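Local coordinates for iron transport multicopper oxidase FET3 (Saccharomyces cerevisiae, PDB 1ZPU), which oxidises ferrous to ferric iron at the yeast cell surface with four copper ions and molecular oxygen, feeding high-affinity iron uptake through the permease FTR1, at residues A[11-24]-A[138-150]. Residues are numbered along the deposited sequence; the frame is centred on the assembly and turned at random.
With NAG (2-acetamido-2-deoxy-beta-D-glucopyranose), chain H; MAN (alpha-D-mannopyranose), chain B; NAG (2-acetamido-2-deoxy-beta-D-glucopyranose), chain C.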
# COMPACT_ATOMS: atom_id res chain seq x y z
N TRP A 11 -3.71 -14.37 18.14
CA TRP A 11 -2.82 -15.31 17.47
C TRP A 11 -3.40 -16.71 17.52
O TRP A 11 -3.84 -17.17 18.56
CB TRP A 11 -1.44 -15.31 18.13
CG TRP A 11 -0.63 -14.08 17.88
CD1 TRP A 11 -0.45 -13.03 18.72
CD2 TRP A 11 0.12 -13.77 16.69
NE1 TRP A 11 0.36 -12.08 18.15
CE2 TRP A 11 0.73 -12.51 16.90
CE3 TRP A 11 0.34 -14.44 15.47
CZ2 TRP A 11 1.54 -11.89 15.93
CZ3 TRP A 11 1.15 -13.83 14.51
CH2 TRP A 11 1.75 -12.56 14.76
N ASP A 12 -3.38 -17.39 16.38
CA ASP A 12 -3.77 -18.79 16.30
C ASP A 12 -2.99 -19.47 15.20
O ASP A 12 -2.55 -18.81 14.25
CB ASP A 12 -5.26 -18.92 16.03
CG ASP A 12 -6.07 -18.92 17.32
OD1 ASP A 12 -6.23 -20.02 17.90
OD2 ASP A 12 -6.53 -17.81 17.75
N TYR A 13 -2.82 -20.78 15.33
CA TYR A 13 -2.18 -21.58 14.29
C TYR A 13 -3.08 -21.80 13.08
O TYR A 13 -4.24 -22.16 13.24
CB TYR A 13 -1.68 -22.91 14.86
CG TYR A 13 -0.41 -22.73 15.64
CD1 TYR A 13 -0.43 -22.48 17.02
CD2 TYR A 13 0.83 -22.77 15.00
CE1 TYR A 13 0.75 -22.29 17.74
CE2 TYR A 13 2.01 -22.59 15.71
CZ TYR A 13 1.98 -22.34 17.08
OH TYR A 13 3.17 -22.15 17.76
N ARG A 14 -2.56 -21.53 11.89
CA ARG A 14 -3.18 -21.99 10.64
C ARG A 14 -2.10 -22.54 9.73
O ARG A 14 -0.91 -22.18 9.86
CB ARG A 14 -3.88 -20.85 9.88
CG ARG A 14 -5.14 -20.28 10.48
CD ARG A 14 -6.23 -21.30 10.75
NE ARG A 14 -6.77 -20.95 12.06
CZ ARG A 14 -7.94 -20.36 12.28
NH1 ARG A 14 -8.77 -20.09 11.26
NH2 ARG A 14 -8.30 -20.08 13.53
N ASN A 15 -2.50 -23.40 8.81
CA ASN A 15 -1.59 -23.82 7.77
C ASN A 15 -2.08 -23.23 6.46
O ASN A 15 -2.79 -23.89 5.71
CB ASN A 15 -1.47 -25.34 7.71
CG ASN A 15 -0.37 -25.80 6.77
OD1 ASN A 15 -0.02 -25.09 5.83
ND2 ASN A 15 0.20 -26.98 7.03
N VAL A 16 -1.71 -21.98 6.21
CA VAL A 16 -2.21 -21.22 5.07
C VAL A 16 -1.66 -21.78 3.77
O VAL A 16 -2.37 -22.01 2.80
CB VAL A 16 -1.74 -19.77 5.20
CG1 VAL A 16 -2.19 -18.95 3.99
CG2 VAL A 16 -2.24 -19.19 6.51
N ASP A 17 -0.35 -21.97 3.80
CA ASP A 17 0.47 -22.50 2.73
C ASP A 17 -0.00 -23.84 2.20
O ASP A 17 -0.06 -24.07 0.98
CB ASP A 17 1.87 -22.73 3.32
CG ASP A 17 2.90 -22.19 2.45
OD1 ASP A 17 2.44 -21.61 1.44
OD2 ASP A 17 4.11 -22.31 2.73
N GLY A 18 -0.32 -24.73 3.14
CA GLY A 18 -0.40 -26.13 2.85
C GLY A 18 0.81 -26.85 3.41
O GLY A 18 0.81 -28.08 3.49
N LEU A 19 1.84 -26.11 3.82
CA LEU A 19 3.07 -26.77 4.28
C LEU A 19 3.72 -26.34 5.61
O LEU A 19 4.85 -26.74 5.90
CB LEU A 19 4.13 -26.83 3.17
CG LEU A 19 4.29 -25.89 1.99
CD1 LEU A 19 5.51 -26.38 1.29
CD2 LEU A 19 3.12 -25.95 1.01
N LYS A 20 3.01 -25.55 6.42
CA LYS A 20 3.54 -25.14 7.71
C LYS A 20 2.42 -24.63 8.60
O LYS A 20 1.83 -23.59 8.32
CB LYS A 20 4.58 -24.03 7.53
CG LYS A 20 5.84 -24.21 8.36
CD LYS A 20 5.58 -24.15 9.86
CE LYS A 20 6.85 -24.39 10.68
NZ LYS A 20 7.86 -23.31 10.45
N SER A 21 2.13 -25.36 9.67
CA SER A 21 1.24 -24.80 10.68
C SER A 21 2.03 -23.77 11.47
O SER A 21 3.14 -24.02 11.92
CB SER A 21 0.60 -25.86 11.58
OG SER A 21 -0.75 -25.49 11.87
N ARG A 22 1.44 -22.60 11.61
CA ARG A 22 2.19 -21.41 11.90
C ARG A 22 1.20 -20.40 12.48
O ARG A 22 0.05 -20.33 12.04
CB ARG A 22 2.74 -20.96 10.55
CG ARG A 22 3.48 -19.69 10.55
CD ARG A 22 2.99 -18.84 9.43
NE ARG A 22 2.61 -17.54 9.98
CZ ARG A 22 3.11 -16.38 9.58
NH1 ARG A 22 3.98 -16.33 8.57
NH2 ARG A 22 2.71 -15.27 10.16
N PRO A 23 1.62 -19.63 13.50
CA PRO A 23 0.69 -18.64 14.05
C PRO A 23 0.39 -17.53 13.07
O PRO A 23 1.29 -16.99 12.43
CB PRO A 23 1.43 -18.08 15.29
CG PRO A 23 2.53 -19.01 15.55
CD PRO A 23 2.90 -19.63 14.22
N VAL A 24 -0.89 -17.18 12.95
CA VAL A 24 -1.32 -16.06 12.13
C VAL A 24 -2.17 -15.12 12.99
O VAL A 24 -2.67 -15.53 14.05
CB VAL A 24 -2.10 -16.54 10.87
CG1 VAL A 24 -1.21 -17.40 9.99
CG2 VAL A 24 -3.33 -17.32 11.24
N SER A 138 -7.34 -12.29 -3.74
CA SER A 138 -6.30 -11.63 -2.98
C SER A 138 -4.99 -12.37 -3.17
O SER A 138 -4.76 -13.39 -2.52
CB SER A 138 -6.64 -11.62 -1.49
OG SER A 138 -7.85 -10.92 -1.22
N LEU A 139 -4.14 -11.87 -4.06
CA LEU A 139 -2.81 -12.42 -4.25
C LEU A 139 -1.88 -11.93 -3.14
O LEU A 139 -1.97 -10.77 -2.69
CB LEU A 139 -2.25 -12.02 -5.61
CG LEU A 139 -3.16 -11.96 -6.84
CD1 LEU A 139 -2.41 -11.41 -8.07
CD2 LEU A 139 -3.71 -13.31 -7.14
N SER A 140 -0.97 -12.80 -2.72
CA SER A 140 0.02 -12.45 -1.70
C SER A 140 1.19 -13.42 -1.75
O SER A 140 1.08 -14.45 -2.38
CB SER A 140 -0.61 -12.48 -0.31
OG SER A 140 0.35 -12.17 0.67
N GLU A 141 2.31 -13.08 -1.10
CA GLU A 141 3.34 -14.10 -0.81
C GLU A 141 3.14 -14.56 0.63
O GLU A 141 2.44 -13.90 1.40
CB GLU A 141 4.76 -13.57 -1.03
CG GLU A 141 5.29 -12.64 0.07
CD GLU A 141 4.67 -11.25 0.02
OE1 GLU A 141 5.10 -10.43 -0.84
OE2 GLU A 141 3.74 -10.99 0.85
N TRP A 142 3.76 -15.68 0.99
CA TRP A 142 3.63 -16.22 2.34
C TRP A 142 4.99 -16.64 2.94
O TRP A 142 5.82 -17.28 2.27
CB TRP A 142 2.63 -17.38 2.32
CG TRP A 142 2.27 -17.86 3.66
CD1 TRP A 142 2.55 -19.07 4.20
CD2 TRP A 142 1.56 -17.13 4.65
NE1 TRP A 142 2.06 -19.15 5.48
CE2 TRP A 142 1.45 -17.97 5.79
CE3 TRP A 142 1.02 -15.84 4.70
CZ2 TRP A 142 0.81 -17.57 6.95
CZ3 TRP A 142 0.38 -15.44 5.88
CH2 TRP A 142 0.29 -16.31 6.98
N TYR A 143 5.22 -16.25 4.19
CA TYR A 143 6.43 -16.61 4.95
C TYR A 143 6.09 -17.67 5.96
O TYR A 143 4.96 -17.74 6.43
CB TYR A 143 7.02 -15.39 5.67
CG TYR A 143 7.71 -14.39 4.76
CD1 TYR A 143 6.98 -13.44 4.06
CD2 TYR A 143 9.09 -14.41 4.59
CE1 TYR A 143 7.60 -12.53 3.22
CE2 TYR A 143 9.72 -13.49 3.75
CZ TYR A 143 8.96 -12.56 3.07
OH TYR A 143 9.55 -11.64 2.24
N HIS A 144 7.08 -18.48 6.30
CA HIS A 144 6.92 -19.52 7.31
C HIS A 144 7.31 -19.06 8.70
O HIS A 144 7.02 -19.72 9.68
CB HIS A 144 7.78 -20.71 6.93
CG HIS A 144 7.15 -21.56 5.88
ND1 HIS A 144 7.54 -22.87 5.66
CD2 HIS A 144 6.14 -21.31 5.03
CE1 HIS A 144 6.79 -23.37 4.69
NE2 HIS A 144 5.94 -22.44 4.29
N ASP A 145 8.00 -17.93 8.77
CA ASP A 145 8.34 -17.33 10.03
C ASP A 145 7.60 -16.01 10.16
O ASP A 145 7.35 -15.33 9.17
CB ASP A 145 9.85 -17.11 10.12
CG ASP A 145 10.64 -18.41 10.07
OD1 ASP A 145 10.97 -18.98 11.15
OD2 ASP A 145 10.94 -18.87 8.94
N LEU A 146 7.25 -15.66 11.39
CA LEU A 146 6.61 -14.38 11.69
C LEU A 146 7.55 -13.23 11.41
O LEU A 146 8.77 -13.37 11.48
CB LEU A 146 6.19 -14.33 13.15
CG LEU A 146 5.18 -15.34 13.68
CD1 LEU A 146 5.87 -16.66 14.06
CD2 LEU A 146 4.56 -14.72 14.90
N VAL A 147 6.98 -12.07 11.10
CA VAL A 147 7.77 -10.91 10.77
C VAL A 147 8.67 -10.49 11.94
O VAL A 147 9.84 -10.18 11.73
CB VAL A 147 6.89 -9.80 10.27
CG1 VAL A 147 7.71 -8.60 9.89
CG2 VAL A 147 6.19 -10.29 9.06
N THR A 148 8.14 -10.54 13.15
CA THR A 148 8.93 -10.24 14.34
C THR A 148 10.28 -10.96 14.36
O THR A 148 11.31 -10.34 14.64
CB THR A 148 8.08 -10.47 15.62
OG1 THR A 148 7.43 -9.24 15.95
CG2 THR A 148 8.93 -10.95 16.82
N ASP A 149 10.26 -12.25 14.01
CA ASP A 149 11.47 -13.08 13.97
C ASP A 149 12.41 -12.77 12.81
O ASP A 149 13.64 -12.71 12.99
CB ASP A 149 11.08 -14.55 14.03
CG ASP A 149 10.54 -14.94 15.39
OD1 ASP A 149 10.99 -14.33 16.39
OD2 ASP A 149 9.67 -15.83 15.47
N LEU A 150 11.84 -12.55 11.63
CA LEU A 150 12.63 -12.20 10.46
C LEU A 150 13.34 -10.86 10.64
O LEU A 150 14.50 -10.72 10.25
CB LEU A 150 11.78 -12.20 9.18
CG LEU A 150 11.13 -13.54 8.82
CD1 LEU A 150 10.18 -13.40 7.68
CD2 LEU A 150 12.19 -14.60 8.52
C1 NAG H . -1.17 -27.31 -3.47
C2 NAG H . -1.23 -27.64 -1.97
C3 NAG H . 0.15 -27.81 -1.34
C4 NAG H . 1.05 -28.74 -2.14
C5 NAG H . 0.99 -28.25 -3.59
C6 NAG H . 1.76 -29.15 -4.55
C7 NAG H . -2.80 -26.44 -0.43
C8 NAG H . -3.94 -27.41 -0.52
N2 NAG H . -1.80 -26.50 -1.31
O3 NAG H . 0.05 -28.32 -0.03
O4 NAG H . 2.36 -28.65 -1.61
O5 NAG H . -0.35 -28.31 -4.02
O6 NAG H . 1.02 -30.35 -4.61
O7 NAG H . -2.80 -25.54 0.40
C1 MAN B . 8.07 -26.67 -1.03
C2 MAN B . 7.53 -25.69 -2.07
C3 MAN B . 8.32 -24.39 -2.07
C4 MAN B . 8.45 -23.86 -0.64
C5 MAN B . 9.07 -24.90 0.26
C6 MAN B . 9.11 -24.38 1.68
O2 MAN B . 6.21 -25.38 -1.75
O3 MAN B . 7.66 -23.42 -2.85
O4 MAN B . 9.25 -22.71 -0.63
O5 MAN B . 8.24 -26.05 0.23
O6 MAN B . 9.55 -25.44 2.51
C1 NAG C . 2.86 -29.90 -1.09
C2 NAG C . 4.38 -29.99 -1.32
C3 NAG C . 5.04 -31.13 -0.54
C4 NAG C . 4.58 -31.20 0.90
C5 NAG C . 3.05 -31.20 0.89
C6 NAG C . 2.44 -31.28 2.28
C7 NAG C . 5.17 -29.26 -3.51
C8 NAG C . 5.62 -29.74 -4.86
N2 NAG C . 4.68 -30.21 -2.72
O3 NAG C . 6.44 -30.97 -0.61
O4 NAG C . 5.08 -32.40 1.45
O5 NAG C . 2.57 -30.01 0.29
O6 NAG C . 2.55 -30.03 2.92
O7 NAG C . 5.23 -28.06 -3.20
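Arg22 lays its guanidinium over one face of the Trp142 indole, the planes 32° apart and Arg22 NE 3.5 Å from CZ2 of Trp142, while Leu146 covers the other side of the guanidinium. Arg22 CG stands anti to the backbone N (chi1 176°), and bends further along the chain bring Arg22 NH1 to Tyr143 O at 2.7 Å, above that carbonyl's plane. Arg22 NE turns back to its own strand and donates to Pro23 O at 2.8 Å. Val16 packs on the opposite face of the indole by a CH-pi contact, and Val24 CG1 meets its edge, 3.5 Å from CH2 of Trp142. Nearer the glycans, His144 NE2 donates to Asp17 OD2, with carboxylate and imidazole planes nearly perpendicular (85°); Lys20 CB lies over the centre of one face of that imidazole, a CH-pi contact, 3.7 Å from the ring centroid. At the far end Leu146 CD2 reaches the six-membered ring of Trp11, 3.5 Å from CZ3. Farther out, Asp114 makes a salt bridge with Arg22 NH2 and accepts from Val147 N, tying the arginine to the start of helix 147-154. Replacing Arg22 by an alanine would probably bare one indole face, leave Tyr143 O without this donor and Asp114 without its cationic mate. The hairpin of strands 2-14 and 22-27, with its connecting loop, in the first cupredoxin domain thus packs on the end of strand 133-142 and the loop leading to helix 147-154 in the second, an interdomain seam of the multicopper oxidase fold.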